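Local coordinates for regulatory protein of LacI family (Chloroflexus aggregans, PDB 3BBL) that probably regulates transcription as a member of the LacI family, with a periplasmic-binding-protein-like domain that is likely to sense a small effector molecule, at residues A191-N196 against I221-A226. Sequence-based numbering, arbitrary orientation.
Sequences AIMTLN and IGFDDA
Two backbone hydrogen bonds tie Ile-221 into the neighbouring strand: its N donates to O of Ile-192 (3.1 Å), and its O accepts from N of Thr-194 (3.0 Å). Ile-221 thus grips the residues before and after its parallel bridge partner, Met-193, whose CA also makes a CA-H...O contact to Ile-221 O. On the sheet face shared by Met-193, a selenomethionine, and Ile-221, apolar side chains meet under helix 109-123, where Ala-116 touches both. With CG anti to the backbone N (chi1 170°) and bends at its next two torsions, Met-193 swings its CE across CG2 of Ile-221 (4.0 Å) and to the ring edge of Phe-223 at CD1 (4.0 Å). The strands run nearly parallel, 3° apart, as the two strands of a beta-alpha-beta unit whose crossover is helix 197-209, within the Rossmann-like C-terminal subdomain of the LacI family core. Past the end of strand 191-194, Asn-196, the N-cap residue of that helix, brings its CA to O of Phe-223, while Phe-223 CB rests against Leu-195 O (3.4 Å). On the other face, Thr-194 OG1 lies 3.2 Å from CA of Gly-222 and donates to Asn-196 O (2.9 Å), approaching from above the carbonyl plane. A valine at Thr-194 would probably leave Asn-196 O without this donor and the turn into the helix less firmly fixed. The loop that follows strand 219-223 is anchored separately, through salt bridges from Asp-225 to Arg-240 and Arg-277.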
ATOM      1  N   ALA A 191     -18.328  18.228  12.703  1.00 14.16           N
ATOM      2  CA  ALA A 191     -17.960  17.130  11.837  1.00 15.80           C
ATOM      3  C   ALA A 191     -17.079  17.611  10.684  1.00 16.64           C
ATOM      4  O   ALA A 191     -17.250  18.715  10.163  1.00 14.78           O
ATOM      5  CB  ALA A 191     -19.208  16.430  11.310  1.00 14.43           C
ATOM      6  N   ILE A 192     -16.127  16.768  10.301  1.00 17.14           N
ATOM      7  CA  ILE A 192     -15.209  17.082   9.223  1.00 17.97           C
ATOM      8  C   ILE A 192     -15.102  15.953   8.209  1.00 17.75           C
ATOM      9  O   ILE A 192     -14.863  14.801   8.563  1.00 17.72           O
ATOM     10  CB  ILE A 192     -13.800  17.399   9.777  1.00 17.86           C
ATOM     11  CG1 ILE A 192     -13.856  18.686  10.606  1.00 18.93           C
ATOM     12  CG2 ILE A 192     -12.802  17.561   8.641  1.00 18.48           C
ATOM     13  CD1 ILE A 192     -12.543  19.077  11.251  1.00 17.90           C
HETATM   14  N   MSE A 193     -15.296  16.303   6.943  1.00 19.28           N
HETATM   15  CA  MSE A 193     -15.190  15.368   5.826  1.00 20.36           C
HETATM   16  C   MSE A 193     -13.827  15.661   5.170  1.00 19.90           C
HETATM   17  O   MSE A 193     -13.475  16.820   4.966  1.00 20.71           O
HETATM   18  CB  MSE A 193     -16.344  15.640   4.846  1.00 21.39           C
HETATM   19  CG  MSE A 193     -16.279  14.933   3.513  1.00 22.51           C
HETATM   20 SE   MSE A 193     -17.035  13.133   3.601  1.00 28.11          SE
HETATM   21  CE  MSE A 193     -15.500  12.124   2.917  1.00 17.82           C
ATOM     22  N   THR A 194     -13.046  14.631   4.860  1.00 18.98           N
ATOM     23  CA  THR A 194     -11.747  14.858   4.213  1.00 19.81           C
ATOM     24  C   THR A 194     -11.692  14.159   2.850  1.00 20.09           C
ATOM     25  O   THR A 194     -12.390  13.165   2.627  1.00 21.14           O
ATOM     26  CB  THR A 194     -10.574  14.360   5.098  1.00 18.89           C
ATOM     27  OG1 THR A 194     -10.609  12.934   5.204  1.00 20.93           O
ATOM     28  CG2 THR A 194     -10.672  14.967   6.477  1.00 18.36           C
ATOM     29  N   LEU A 195     -10.870  14.662   1.932  1.00 21.86           N
ATOM     30  CA  LEU A 195     -10.803  14.043   0.610  1.00 22.58           C
ATOM     31  C   LEU A 195      -9.941  12.799   0.470  1.00 23.08           C
ATOM     32  O   LEU A 195      -9.914  12.192  -0.597  1.00 23.39           O
ATOM     33  CB  LEU A 195     -10.435  15.070  -0.458  1.00 21.91           C
ATOM     34  CG  LEU A 195     -11.533  16.126  -0.668  1.00 24.54           C
ATOM     35  CD1 LEU A 195     -11.412  16.720  -2.074  1.00 22.64           C
ATOM     36  CD2 LEU A 195     -12.909  15.510  -0.479  1.00 20.31           C
ATOM     37  N   ASN A 196      -9.228  12.435   1.532  1.00 23.05           N
ATOM     38  CA  ASN A 196      -8.448  11.200   1.567  1.00 25.64           C
ATOM     39  C   ASN A 196      -8.178  10.874   3.029  1.00 25.36           C
ATOM     40  O   ASN A 196      -8.319  11.739   3.887  1.00 27.00           O
ATOM     41  CB  ASN A 196      -7.167  11.271   0.704  1.00 24.26           C
ATOM     42  CG  ASN A 196      -6.033  12.037   1.343  1.00 27.11           C
ATOM     43  OD1 ASN A 196      -4.993  12.228   0.714  1.00 28.58           O
ATOM     44  ND2 ASN A 196      -6.208  12.475   2.573  1.00 27.22           N
ATOM     45  N   ILE A 221     -14.922  11.755   8.728  1.00 18.36           N
ATOM     46  CA  ILE A 221     -15.109  10.734   7.705  1.00 19.47           C
ATOM     47  C   ILE A 221     -14.074  11.006   6.629  1.00 19.59           C
ATOM     48  O   ILE A 221     -13.968  12.127   6.135  1.00 19.39           O
ATOM     49  CB  ILE A 221     -16.525  10.764   7.080  1.00 19.59           C
ATOM     50  CG1 ILE A 221     -17.571  10.410   8.133  1.00 18.58           C
ATOM     51  CG2 ILE A 221     -16.609   9.760   5.938  1.00 17.92           C
ATOM     52  CD1 ILE A 221     -18.976  10.276   7.583  1.00 19.97           C
ATOM     53  N   GLY A 222     -13.292   9.984   6.294  1.00 20.06           N
ATOM     54  CA  GLY A 222     -12.264  10.139   5.281  1.00 18.93           C
ATOM     55  C   GLY A 222     -12.690   9.606   3.932  1.00 20.54           C
ATOM     56  O   GLY A 222     -13.877   9.371   3.682  1.00 18.15           O
ATOM     57  N   PHE A 223     -11.709   9.422   3.051  1.00 22.48           N
ATOM     58  CA  PHE A 223     -11.957   8.911   1.706  1.00 23.08           C
ATOM     59  C   PHE A 223     -10.797   8.042   1.250  1.00 22.51           C
ATOM     60  O   PHE A 223      -9.635   8.441   1.383  1.00 20.85           O
ATOM     61  CB  PHE A 223     -12.163  10.078   0.730  1.00 23.91           C
ATOM     62  CG  PHE A 223     -13.071   9.760  -0.434  1.00 24.51           C
ATOM     63  CD1 PHE A 223     -14.355  10.294  -0.492  1.00 23.42           C
ATOM     64  CD2 PHE A 223     -12.637   8.941  -1.481  1.00 24.99           C
ATOM     65  CE1 PHE A 223     -15.199  10.027  -1.578  1.00 24.75           C
ATOM     66  CE2 PHE A 223     -13.471   8.667  -2.569  1.00 25.02           C
ATOM     67  CZ  PHE A 223     -14.754   9.211  -2.618  1.00 23.13           C
ATOM     68  N   ASP A 224     -11.178   6.872   0.727  1.00 23.62           N
ATOM     69  CA  ASP A 224     -10.380   5.756   0.173  1.00 27.66           C
ATOM     70  C   ASP A 224     -10.133   4.588   1.105  1.00 28.09           C
ATOM     71  O   ASP A 224      -9.415   3.668   0.749  1.00 32.97           O
ATOM     72  CB  ASP A 224      -9.011   6.111  -0.480  1.00 29.95           C
ATOM     73  CG  ASP A 224      -8.817   7.562  -0.757  1.00 34.51           C
ATOM     74  OD1 ASP A 224      -7.720   8.016  -0.383  1.00 34.26           O
ATOM     75  OD2 ASP A 224      -9.698   8.237  -1.330  1.00 41.03           O
ATOM     76  N   ASP A 225     -10.717   4.624   2.292  1.00 27.22           N
ATOM     77  CA  ASP A 225     -10.607   3.521   3.236  1.00 25.32           C
ATOM     78  C   ASP A 225      -9.288   2.754   3.126  1.00 24.31           C
ATOM     79  O   ASP A 225      -9.263   1.552   2.911  1.00 23.18           O
ATOM     80  CB  ASP A 225     -11.793   2.589   2.991  1.00 25.51           C
ATOM     81  CG  ASP A 225     -11.922   1.512   4.031  1.00 26.45           C
ATOM     82  OD1 ASP A 225     -11.449   1.731   5.158  1.00 27.85           O
ATOM     83  OD2 ASP A 225     -12.512   0.455   3.728  1.00 26.52           O
ATOM     84  N   ALA A 226      -8.188   3.479   3.249  1.00 23.03           N
ATOM     85  CA  ALA A 226      -6.864   2.889   3.166  1.00 26.09           C
ATOM     86  C   ALA A 226      -6.708   1.788   4.197  1.00 26.81           C
ATOM     87  O   ALA A 226      -7.324   1.824   5.264  1.00 25.62           O
ATOM     88  CB  ALA A 226      -5.813   3.944   3.384  1.00 24.44           C
TER